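Local structure of putative ribosomal N-acetyltransferase YdaF (Bacillus subtilis, 1NSL) at residues 110-115 / 143-148. The protein is a putative N-acetyltransferase of the GNAT family that may acetylate ribosomal proteins and assembles into homodimers and homohexamers. Sequence-based numbering, arbitrary orientation.
Sequences IITAAC and RAVPER
The guanidinium of Arg148 carries the methyl of Thr112 over one of its faces, with Thr112 CG2 3.9 Å from Arg148 CZ. The two side chains cross at about a right angle, and the same methyl also lies against the last methylene of the arginine, Arg148 CD. Two bends in the arginine chain help bring its end across the threonine. The hydroxyl branch of Thr112 also lies beside Val145: CG2 stands anti to the backbone N and OG1 anti to the carbonyl carbon (chi1 -67°), which sets Thr112 OG1 3.7 Å from Val145 CG2. With only an alanine here, the guanidinium face would probably lose its methyl cover and a gap would be likely to open beside Val145 CG2. Val145 fills the buried side of the contact with both methyls: CG2 meets Ile111 CG2 at 3.8 Å, while CG1 reaches Cys115 SG at 4.0 Å. The axes of segments 110-115 and 143-148 approach to 9.7 Å with a signed crossing angle of -45°. Ile111, Cys115 and Val145 all rest on Tyr99 of strand 94-101. In this GNAT fold, helix 110-124 makes the beta-alpha-beta crossover between the parallel neighbours 94-101 and 130-136, and helix 140-149 follows the latter. Pro146, its CB pointing away from segment 110-115, packs on Tyr173 of strand 166-176, while Ala114 touches Ile13 of strand 11-15 and Leu73 of strand 69-75.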
ATOM      1  N   ILE C 110     -31.794 -22.611   6.580  1.00 31.70           N
ATOM      2  CA  ILE C 110     -31.038 -21.719   5.722  1.00 32.44           C
ATOM      3  C   ILE C 110     -29.600 -22.227   5.611  1.00 32.67           C
ATOM      4  O   ILE C 110     -29.057 -22.378   4.503  1.00 33.32           O
ATOM      5  CB  ILE C 110     -30.978 -20.290   6.208  1.00 32.73           C
ATOM      6  CG1 ILE C 110     -32.367 -19.765   6.682  1.00 35.48           C
ATOM      7  CG2 ILE C 110     -30.432 -19.436   5.109  1.00 31.76           C
ATOM      8  CD1 ILE C 110     -33.304 -19.220   5.598  1.00 35.17           C
ATOM      9  N   ILE C 111     -28.972 -22.530   6.733  1.00 31.97           N
ATOM     10  CA  ILE C 111     -27.549 -22.878   6.671  1.00 31.14           C
ATOM     11  C   ILE C 111     -27.249 -24.092   5.809  1.00 31.56           C
ATOM     12  O   ILE C 111     -26.393 -24.026   4.875  1.00 31.08           O
ATOM     13  CB  ILE C 111     -26.989 -22.989   8.061  1.00 30.45           C
ATOM     14  CG1 ILE C 111     -27.219 -21.618   8.711  1.00 32.09           C
ATOM     15  CG2 ILE C 111     -25.573 -23.396   7.990  1.00 29.26           C
ATOM     16  CD1 ILE C 111     -26.901 -21.419  10.196  1.00 31.82           C
ATOM     17  N   THR C 112     -27.966 -25.191   6.075  1.00 31.13           N
ATOM     18  CA  THR C 112     -27.734 -26.411   5.311  1.00 30.80           C
ATOM     19  C   THR C 112     -27.806 -26.102   3.830  1.00 30.50           C
ATOM     20  O   THR C 112     -26.796 -26.170   3.106  1.00 31.28           O
ATOM     21  CB  THR C 112     -28.745 -27.435   5.675  1.00 31.24           C
ATOM     22  OG1 THR C 112     -28.510 -27.830   7.020  1.00 32.43           O
ATOM     23  CG2 THR C 112     -28.523 -28.752   4.876  1.00 33.33           C
ATOM     24  N   ALA C 113     -28.982 -25.669   3.396  1.00 29.49           N
ATOM     25  CA  ALA C 113     -29.192 -25.311   2.008  1.00 29.18           C
ATOM     26  C   ALA C 113     -28.063 -24.446   1.430  1.00 29.98           C
ATOM     27  O   ALA C 113     -27.615 -24.717   0.332  1.00 31.01           O
ATOM     28  CB  ALA C 113     -30.494 -24.624   1.872  1.00 28.50           C
ATOM     29  N   ALA C 114     -27.645 -23.402   2.142  1.00 29.19           N
ATOM     30  CA  ALA C 114     -26.568 -22.575   1.692  1.00 30.29           C
ATOM     31  C   ALA C 114     -25.194 -23.293   1.662  1.00 30.43           C
ATOM     32  O   ALA C 114     -24.426 -23.070   0.733  1.00 29.20           O
ATOM     33  CB  ALA C 114     -26.488 -21.281   2.547  1.00 30.43           C
ATOM     34  N   CYS C 115     -24.882 -24.121   2.672  1.00 31.16           N
ATOM     35  CA  CYS C 115     -23.611 -24.897   2.650  1.00 31.72           C
ATOM     36  C   CYS C 115     -23.562 -25.790   1.385  1.00 31.25           C
ATOM     37  O   CYS C 115     -22.532 -25.874   0.743  1.00 31.31           O
ATOM     38  CB  CYS C 115     -23.377 -25.728   3.938  1.00 30.61           C
ATOM     39  SG  CYS C 115     -23.168 -24.660   5.402  1.00 34.28           S
ATOM     40  N   ARG C 143     -23.399 -28.172  14.910  1.00 31.64           N
ATOM     41  CA  ARG C 143     -23.010 -29.539  14.662  1.00 31.91           C
ATOM     42  C   ARG C 143     -23.977 -30.233  13.672  1.00 31.98           C
ATOM     43  O   ARG C 143     -23.565 -31.006  12.771  1.00 30.70           O
ATOM     44  CB  ARG C 143     -23.094 -30.269  15.991  1.00 32.42           C
ATOM     45  CG  ARG C 143     -21.946 -30.018  16.905  1.00 31.68           C
ATOM     46  CD  ARG C 143     -20.894 -31.047  16.763  1.00 29.38           C
ATOM     47  NE  ARG C 143     -20.741 -31.705  18.032  1.00 27.66           N
ATOM     48  CZ  ARG C 143     -20.415 -32.957  18.157  1.00 27.54           C
ATOM     49  NH1 ARG C 143     -20.209 -33.680  17.069  1.00 31.85           N
ATOM     50  NH2 ARG C 143     -20.270 -33.489  19.348  1.00 20.84           N
ATOM     51  N   ALA C 144     -25.263 -29.937  13.829  1.00 31.16           N
ATOM     52  CA  ALA C 144     -26.231 -30.579  12.981  1.00 32.17           C
ATOM     53  C   ALA C 144     -25.971 -30.282  11.532  1.00 32.62           C
ATOM     54  O   ALA C 144     -26.385 -31.029  10.651  1.00 33.28           O
ATOM     55  CB  ALA C 144     -27.624 -30.170  13.316  1.00 31.95           C
ATOM     56  N   VAL C 145     -25.283 -29.214  11.236  1.00 32.64           N
ATOM     57  CA  VAL C 145     -25.223 -28.966   9.826  1.00 33.16           C
ATOM     58  C   VAL C 145     -24.373 -29.956   9.025  1.00 33.28           C
ATOM     59  O   VAL C 145     -24.833 -30.540   8.062  1.00 34.22           O
ATOM     60  CB  VAL C 145     -24.938 -27.519   9.495  1.00 33.38           C
ATOM     61  CG1 VAL C 145     -24.466 -27.391   8.025  1.00 28.80           C
ATOM     62  CG2 VAL C 145     -26.229 -26.757   9.728  1.00 33.20           C
ATOM     63  N   PRO C 146     -23.157 -30.171   9.467  1.00 32.22           N
ATOM     64  CA  PRO C 146     -22.269 -31.127   8.814  1.00 31.36           C
ATOM     65  C   PRO C 146     -22.890 -32.543   8.767  1.00 30.01           C
ATOM     66  O   PRO C 146     -22.891 -33.202   7.744  1.00 29.67           O
ATOM     67  CB  PRO C 146     -21.062 -31.157   9.753  1.00 31.38           C
ATOM     68  CG  PRO C 146     -21.145 -29.903  10.480  1.00 32.32           C
ATOM     69  CD  PRO C 146     -22.580 -29.542  10.661  1.00 31.85           C
ATOM     70  N   GLU C 147     -23.398 -32.993   9.891  1.00 28.69           N
ATOM     71  CA  GLU C 147     -23.889 -34.347  10.010  1.00 29.04           C
ATOM     72  C   GLU C 147     -25.066 -34.640   9.086  1.00 28.63           C
ATOM     73  O   GLU C 147     -25.228 -35.765   8.676  1.00 28.32           O
ATOM     74  CB  GLU C 147     -24.276 -34.677  11.449  1.00 28.91           C
ATOM     75  CG  GLU C 147     -23.137 -34.703  12.472  1.00 32.16           C
ATOM     76  CD  GLU C 147     -23.622 -34.742  13.946  1.00 35.73           C
ATOM     77  OE1 GLU C 147     -23.354 -35.718  14.672  1.00 35.78           O
ATOM     78  OE2 GLU C 147     -24.277 -33.787  14.412  1.00 38.26           O
ATOM     79  N   ARG C 148     -25.847 -33.609   8.766  1.00 28.67           N
ATOM     80  CA  ARG C 148     -27.024 -33.675   7.910  1.00 27.90           C
ATOM     81  C   ARG C 148     -26.464 -33.761   6.489  1.00 28.16           C
ATOM     82  O   ARG C 148     -26.897 -34.581   5.717  1.00 29.52           O
ATOM     83  CB  ARG C 148     -27.941 -32.431   8.128  1.00 27.31           C
ATOM     84  CG  ARG C 148     -29.342 -32.433   7.554  1.00 25.16           C
ATOM     85  CD  ARG C 148     -29.614 -31.317   6.571  1.00 27.94           C
ATOM     86  NE  ARG C 148     -30.775 -30.433   6.819  1.00 27.16           N
ATOM     87  CZ  ARG C 148     -31.883 -30.410   6.088  1.00 25.12           C
ATOM     88  NH1 ARG C 148     -32.058 -31.247   5.095  1.00 26.62           N
ATOM     89  NH2 ARG C 148     -32.848 -29.570   6.361  1.00 25.57           N
TER